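Side-chain contacts in putative glutathionylspermidine synthase (PDB 3N6X), which probably acts as an ATP-dependent ligase of the circularly permuted ATP-grasp type, possibly joining glutathione to spermidine: residues A[397-400]-A[401-404]; A[177-180]-A[181-185]; A[134-138]-A[139-143]. All blocks are in the same frame, centred on the assembly; numbering follows the deposited sequence.

Contact 1 of 3, residues A[397-400]-A[401-404]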
loop_
_atom_site.group_PDB
_atom_site.type_symbol
_atom_site.label_atom_id
_atom_site.label_comp_id
_atom_site.label_asym_id
_atom_site.label_seq_id
_atom_site.Cartn_x
_atom_site.Cartn_y
_atom_site.Cartn_z
ATOM N N LEU A 397 -8.171 17.945 -20.660
ATOM C CA LEU A 397 -7.489 19.086 -21.299
ATOM C C LEU A 397 -7.389 20.338 -20.439
ATOM O O LEU A 397 -6.497 21.166 -20.661
ATOM C CB LEU A 397 -8.054 19.374 -22.699
ATOM C CG LEU A 397 -7.708 18.289 -23.729
ATOM C CD1 LEU A 397 -8.706 18.243 -24.820
ATOM C CD2 LEU A 397 -6.306 18.466 -24.272
ATOM N N ALA A 398 -8.233 20.425 -19.381
ATOM C CA ALA A 398 -8.179 21.519 -18.413
ATOM C C ALA A 398 -6.912 21.401 -17.538
ATOM O O ALA A 398 -6.378 22.422 -17.104
ATOM C CB ALA A 398 -9.424 21.510 -17.550
ATOM N N ASN A 399 -6.401 20.145 -17.329
ATOM C CA ASN A 399 -5.164 19.870 -16.567
ATOM C C ASN A 399 -4.601 18.470 -16.925
ATOM O O ASN A 399 -4.729 17.540 -16.124
ATOM C CB ASN A 399 -5.426 19.976 -15.050
ATOM C CG ASN A 399 -4.178 20.150 -14.215
ATOM O OD1 ASN A 399 -3.047 20.235 -14.726
ATOM N ND2 ASN A 399 -4.361 20.243 -12.911
ATOM N N PRO A 400 -4.003 18.291 -18.139
ATOM C CA PRO A 400 -3.554 16.937 -18.551
ATOM C C PRO A 400 -2.464 16.299 -17.687
ATOM O O PRO A 400 -2.500 15.086 -17.473
ATOM C CB PRO A 400 -3.100 17.138 -20.002
ATOM C CG PRO A 400 -2.802 18.585 -20.103
ATOM C CD PRO A 400 -3.785 19.274 -19.218
ATOM N N ALA A 401 -1.528 17.111 -17.154
ATOM C CA ALA A 401 -0.441 16.623 -16.296
ATOM C C ALA A 401 -0.926 15.942 -14.994
ATOM O O ALA A 401 -0.148 15.227 -14.351
ATOM C CB ALA A 401 0.526 17.750 -15.974
ATOM N N ASN A 402 -2.204 16.134 -14.628
ATOM C CA ASN A 402 -2.777 15.525 -13.420
ATOM C C ASN A 402 -3.421 14.159 -13.722
ATOM O O ASN A 402 -4.120 13.609 -12.876
ATOM C CB ASN A 402 -3.796 16.486 -12.746
ATOM C CG ASN A 402 -4.275 16.026 -11.371
ATOM O OD1 ASN A 402 -3.481 15.700 -10.475
ATOM N ND2 ASN A 402 -5.589 15.955 -11.196
ATOM N N TYR A 403 -3.167 13.593 -14.916
ATOM C CA TYR A 403 -3.768 12.314 -15.273
ATOM C C TYR A 403 -2.784 11.269 -15.761
ATOM O O TYR A 403 -1.702 11.593 -16.269
ATOM C CB TYR A 403 -4.887 12.502 -16.312
ATOM C CG TYR A 403 -6.063 13.297 -15.793
ATOM C CD1 TYR A 403 -6.093 14.686 -15.899
ATOM C CD2 TYR A 403 -7.149 12.664 -15.194
ATOM C CE1 TYR A 403 -7.162 15.427 -15.400
ATOM C CE2 TYR A 403 -8.226 13.394 -14.692
ATOM C CZ TYR A 403 -8.227 14.777 -14.795
ATOM O OH TYR A 403 -9.290 15.499 -14.313
ATOM N N ILE A 404 -3.161 10.005 -15.579
ATOM C CA ILE A 404 -2.472 8.846 -16.107
ATOM C C ILE A 404 -3.549 7.964 -16.676
ATOM O O ILE A 404 -4.716 8.116 -16.305
ATOM C CB ILE A 404 -1.581 8.089 -15.061
ATOM C CG1 ILE A 404 -2.385 7.610 -13.844
ATOM C CG2 ILE A 404 -0.355 8.892 -14.660
ATOM C CD1 ILE A 404 -2.580 6.123 -13.820
HETATM O O HOH W 1 -1.196 20.308 -17.424
#
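N399 and N402, then P400 and Y403, are joined by two successive i to i+3 backbone hydrogen bonds, giving two overlapping type I turns that carry the chain from helix 386-398 into strand 403-407. N402 N reaches N399 O at 3.3 Å, with the N-H turned to the acceptor at 158°. Y403 N binds P400 O at 3.0 Å, and each donor lies above its carbonyl plane. P400 and A401 form the short 3-10 segment at the centre. Y403 tucks its ring against the turn: with CG beside the backbone N (chi1 -65°), the ring edge meets N399 O nearly in plane, CD1 being 3.2 Å from that oxygen. The N399 amide crosses the N402 side chain at a slant, the two amide planes 24° apart, though this is tentative because N402 has a second conformer. Beyond the turn, Y403 also packs on V367 and E369 of the neighbouring strand 365-369, and P400 leans on L355 of helix 352-360. N399 O is engaged by an amide N-H and by the ring's C-H edge; the two backbone bonds hold the turn, while a water, 3.2 Å from A401 N, accepts that N-H and donates to N399 OD1.

Contact 2 of 3, residues A[177-180]-A[181-185]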
loop_
_atom_site.group_PDB
_atom_site.type_symbol
_atom_site.label_atom_id
_atom_site.label_comp_id
_atom_site.label_asym_id
_atom_site.label_seq_id
_atom_site.Cartn_x
_atom_site.Cartn_y
_atom_site.Cartn_z
ATOM N N ARG A 177 -9.025 -9.460 10.358
ATOM C CA ARG A 177 -8.749 -10.821 10.828
ATOM C C ARG A 177 -9.445 -11.070 12.180
ATOM O O ARG A 177 -10.111 -12.098 12.351
ATOM C CB ARG A 177 -7.233 -11.088 10.943
ATOM C CG ARG A 177 -6.907 -12.458 11.585
ATOM C CD ARG A 177 -7.478 -13.640 10.775
ATOM N NE ARG A 177 -7.184 -13.510 9.342
ATOM C CZ ARG A 177 -6.017 -13.826 8.791
ATOM N NH1 ARG A 177 -5.055 -14.369 9.524
ATOM N NH2 ARG A 177 -5.812 -13.622 7.503
ATOM N N LYS A 178 -9.281 -10.117 13.126
ATOM C CA LYS A 178 -9.863 -10.162 14.465
ATOM C C LYS A 178 -11.407 -10.292 14.385
ATOM O O LYS A 178 -11.985 -11.096 15.103
ATOM C CB LYS A 178 -9.444 -8.904 15.247
ATOM C CG LYS A 178 -9.684 -8.988 16.741
ATOM C CD LYS A 178 -9.343 -7.666 17.446
ATOM C CE LYS A 178 -10.121 -7.494 18.734
ATOM N NZ LYS A 178 -9.224 -7.224 19.894
HETATM N N MSE A 179 -12.035 -9.573 13.430
HETATM C CA MSE A 179 -13.485 -9.587 13.164
HETATM C C MSE A 179 -13.959 -10.971 12.683
HETATM O O MSE A 179 -14.969 -11.480 13.180
HETATM C CB MSE A 179 -13.834 -8.496 12.122
HETATM C CG MSE A 179 -15.297 -8.514 11.656
HETATM SE SE MSE A 179 -16.551 -8.270 13.143
HETATM C CE MSE A 179 -16.512 -6.416 13.236
HETATM N N MSE A 180 -13.225 -11.575 11.708
HETATM C CA MSE A 180 -13.536 -12.891 11.145
HETATM C C MSE A 180 -13.416 -13.986 12.197
HETATM O O MSE A 180 -14.232 -14.910 12.215
HETATM C CB MSE A 180 -12.611 -13.208 9.947
HETATM C CG MSE A 180 -12.932 -12.393 8.702
HETATM SE SE MSE A 180 -14.611 -12.863 7.816
HETATM C CE MSE A 180 -14.239 -14.655 7.348
HETATM N N MSE A 181 -12.366 -13.903 13.053
HETATM C CA MSE A 181 -12.127 -14.861 14.132
HETATM C C MSE A 181 -13.233 -14.757 15.208
HETATM O O MSE A 181 -13.634 -15.770 15.786
HETATM C CB MSE A 181 -10.733 -14.638 14.757
HETATM C CG MSE A 181 -10.410 -15.636 15.900
HETATM SE SE MSE A 181 -10.433 -17.538 15.309
HETATM C CE MSE A 181 -8.694 -17.550 14.463
ATOM N N ARG A 182 -13.726 -13.531 15.460
ATOM C CA ARG A 182 -14.781 -13.284 16.441
ATOM C C ARG A 182 -16.134 -13.826 15.922
ATOM O O ARG A 182 -16.857 -14.473 16.673
ATOM C CB ARG A 182 -14.869 -11.777 16.735
ATOM C CG ARG A 182 -15.676 -11.394 17.959
ATOM C CD ARG A 182 -15.677 -9.878 18.097
ATOM N NE ARG A 182 -16.135 -9.426 19.413
ATOM C CZ ARG A 182 -16.339 -8.150 19.726
ATOM N NH1 ARG A 182 -16.131 -7.196 18.824
ATOM N NH2 ARG A 182 -16.750 -7.816 20.943
ATOM N N LEU A 183 -16.448 -13.593 14.632
ATOM C CA LEU A 183 -17.703 -14.051 14.039
ATOM C C LEU A 183 -17.713 -15.551 13.770
ATOM O O LEU A 183 -18.698 -16.215 14.095
ATOM C CB LEU A 183 -17.996 -13.301 12.720
ATOM C CG LEU A 183 -18.314 -11.810 12.796
ATOM C CD1 LEU A 183 -18.277 -11.189 11.406
ATOM C CD2 LEU A 183 -19.667 -11.556 13.450
ATOM N N PHE A 184 -16.664 -16.080 13.082
ATOM C CA PHE A 184 -16.664 -17.478 12.624
ATOM C C PHE A 184 -15.421 -18.304 13.055
ATOM O O PHE A 184 -14.693 -18.813 12.192
ATOM C CB PHE A 184 -16.864 -17.544 11.095
ATOM C CG PHE A 184 -17.732 -16.448 10.515
ATOM C CD1 PHE A 184 -19.116 -16.477 10.671
ATOM C CD2 PHE A 184 -17.170 -15.396 9.804
ATOM C CE1 PHE A 184 -19.921 -15.468 10.126
ATOM C CE2 PHE A 184 -17.977 -14.393 9.252
ATOM C CZ PHE A 184 -19.348 -14.439 9.409
ATOM N N PRO A 185 -15.222 -18.551 14.380
ATOM C CA PRO A 185 -14.057 -19.355 14.804
ATOM C C PRO A 185 -13.991 -20.727 14.135
ATOM O O PRO A 185 -12.905 -21.179 13.773
ATOM C CB PRO A 185 -14.235 -19.465 16.331
ATOM C CG PRO A 185 -15.660 -19.090 16.592
ATOM C CD PRO A 185 -16.004 -18.087 15.546
#
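A Met-aromatic contact between M180 and F184 marks the C-terminal end of helix 170-183, within the ATP-grasp family region of the chain. M180 is a selenomethionine, and its SE sits at the edge of the F184 ring, 5.2 Å from the ring centroid and almost in the ring plane. The methyl group follows, M180 CE lying 3.9 Å from F184 CD2. M180 gets there by a chain bent at both inner torsions, after CG leaves beside the backbone N (chi1 -72°). One face of the same ring is covered by L183 CB, about over its centre. On the next flank of the helix, selenomethionine M179 lays its SE 3.8 Å from L183 CD1. M179 and L183 face helix 42-53, touching V53 and L49 respectively, and W30 meets F184 edge-to-face. R177 turns its guanidinium elsewhere, its NE in a salt bridge with D468 of strand 464-471. Regular i to i+4 hydrogen bonds run beneath these side chains, from M181 N to R177 O, R182 N to K178 O and L183 N to M179 O. A fourth bond of this kind extends past the helical backbone: F184 has already left helical torsions (phi -127°), yet its N still donates to M180 O at 2.8 Å.

Contact 3 of 3, residues A[134-138]-A[139-143]; sequences VDVPG and GVYAH
V136 lies over one face of the Y141 ring in a CH-pi contact, its CG2 3.9 Å from the ring centroid and offset toward the rim, the two side chains crossing at about a right angle. The backbone reverses between them in the loop leading to strand 144-151. G139 N donates to V136 O at 2.9 Å across P137 and G138, whose torsions are those of a type II turn. V140 N then reaches P137 O in a weak but nearly straight bond of 3.4 Å. Positive phi at G138 and G139 suits residues lacking a side chain; at G139 a CB would clash with G138 O.

Water satisfies much of the rest. The Y141 hydroxyl donates to a water 2.8 Å from OH, which passes a hydrogen on to V134 O. A second water accepts from V136 N and donates weakly to the same hydroxyl. A third, 2.8 Å from P137 O, donates to that oxygen and to V140 O, and is hydrogen-bonded to H143 NE2. N99 OD1, on helix 81-105, takes the N-H groups of Y141 and A142, and D135 OD1 is hydrogen-bonded to H107 NE2. A phenylalanine in place of Y141 would probably leave the first two waters without the hydroxyl that links them. One strong and one weak direct bond thus close the loop, with waters tying V134 O and V136 N to Y141, and P137 O and V140 O to H143.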
loop_
_atom_site.group_PDB
_atom_site.type_symbol
_atom_site.label_atom_id
_atom_site.label_comp_id
_atom_site.label_asym_id
_atom_site.label_seq_id
_atom_site.Cartn_x
_atom_site.Cartn_y
_atom_site.Cartn_z
ATOM N N VAL A 134 24.081 11.244 1.255
ATOM C CA VAL A 134 23.749 10.810 2.617
ATOM C C VAL A 134 23.621 9.286 2.706
ATOM O O VAL A 134 22.818 8.687 1.985
ATOM C CB VAL A 134 22.483 11.535 3.161
ATOM C CG1 VAL A 134 22.137 11.067 4.580
ATOM C CG2 VAL A 134 22.661 13.050 3.116
ATOM N N ASP A 135 24.416 8.666 3.585
ATOM C CA ASP A 135 24.354 7.230 3.850
ATOM C C ASP A 135 23.293 6.954 4.911
ATOM O O ASP A 135 23.309 7.572 5.975
ATOM C CB ASP A 135 25.725 6.697 4.323
ATOM C CG ASP A 135 26.847 6.802 3.290
ATOM O OD1 ASP A 135 26.540 7.031 2.091
ATOM O OD2 ASP A 135 28.024 6.649 3.676
ATOM N N VAL A 136 22.352 6.059 4.609
ATOM C CA VAL A 136 21.270 5.701 5.523
ATOM C C VAL A 136 21.531 4.299 6.103
ATOM O O VAL A 136 22.080 3.445 5.398
ATOM C CB VAL A 136 19.858 5.824 4.848
ATOM C CG1 VAL A 136 19.652 7.217 4.254
ATOM C CG2 VAL A 136 19.645 4.746 3.784
ATOM N N PRO A 137 21.165 4.036 7.391
ATOM C CA PRO A 137 21.455 2.708 7.984
ATOM C C PRO A 137 20.961 1.509 7.158
ATOM O O PRO A 137 19.785 1.437 6.797
ATOM C CB PRO A 137 20.784 2.786 9.361
ATOM C CG PRO A 137 20.792 4.236 9.689
ATOM C CD PRO A 137 20.551 4.944 8.383
ATOM N N GLY A 138 21.902 0.627 6.805
ATOM C CA GLY A 138 21.650 -0.573 6.006
ATOM C C GLY A 138 21.247 -0.321 4.564
ATOM O O GLY A 138 20.835 -1.252 3.870
ATOM N N GLY A 139 21.314 0.942 4.121
ATOM C CA GLY A 139 20.891 1.331 2.775
ATOM C C GLY A 139 19.394 1.172 2.546
ATOM O O GLY A 139 18.941 1.042 1.398
ATOM N N VAL A 140 18.612 1.170 3.636
ATOM C CA VAL A 140 17.162 1.025 3.561
ATOM C C VAL A 140 16.486 2.387 3.523
ATOM O O VAL A 140 16.674 3.196 4.430
ATOM C CB VAL A 140 16.612 0.125 4.709
ATOM C CG1 VAL A 140 15.085 0.017 4.647
ATOM C CG2 VAL A 140 17.257 -1.266 4.666
ATOM N N TYR A 141 15.685 2.637 2.480
ATOM C CA TYR A 141 14.947 3.897 2.342
ATOM C C TYR A 141 13.488 3.678 2.627
ATOM O O TYR A 141 12.876 4.479 3.335
ATOM C CB TYR A 141 15.127 4.493 0.944
ATOM C CG TYR A 141 16.506 5.068 0.703
ATOM C CD1 TYR A 141 17.595 4.236 0.423
ATOM C CD2 TYR A 141 16.729 6.448 0.739
ATOM C CE1 TYR A 141 18.877 4.759 0.239
ATOM C CE2 TYR A 141 18.007 6.984 0.522
ATOM C CZ TYR A 141 19.071 6.137 0.251
ATOM O OH TYR A 141 20.326 6.652 0.014
ATOM N N ALA A 142 12.914 2.593 2.053
ATOM C CA ALA A 142 11.523 2.235 2.248
ATOM C C ALA A 142 11.464 1.063 3.206
ATOM O O ALA A 142 11.492 -0.098 2.778
ATOM C CB ALA A 142 10.870 1.866 0.912
ATOM N N HIS A 143 11.425 1.371 4.517
ATOM C CA HIS A 143 11.344 0.380 5.610
ATOM C C HIS A 143 10.015 -0.340 5.513
ATOM O O HIS A 143 9.931 -1.530 5.808
ATOM C CB HIS A 143 11.518 1.081 6.985
ATOM C CG HIS A 143 12.802 1.841 7.083
ATOM N ND1 HIS A 143 12.976 3.051 6.425
ATOM C CD2 HIS A 143 13.974 1.486 7.659
ATOM C CE1 HIS A 143 14.236 3.409 6.654
ATOM N NE2 HIS A 143 14.877 2.500 7.391
HETATM O O HOH W 2 20.618 9.322 0.657
HETATM O O HOH W 3 22.505 4.783 1.715
HETATM O O HOH W 4 17.737 3.366 7.094
#

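Overall arrangement
Along the chain the three contacts come in series, none nested in or crossing another. Contact 3 comes first, reversing the loop that leads into strand 144-151 of the large mixed sheet. Contact 2 follows at the end of helix 170-183, where the chain passes into helix 185-190; it packs against strand 464-471 of that same sheet and against helix 42-53. Contact 1 is last, closing the short connection from helix 386-398 to strand 403-407 of the four-stranded antiparallel sheet. Contacts 1 and 2 lie on opposite sides of the chain's centre, their own centres 44 Å apart, and no two of the three contacts touch.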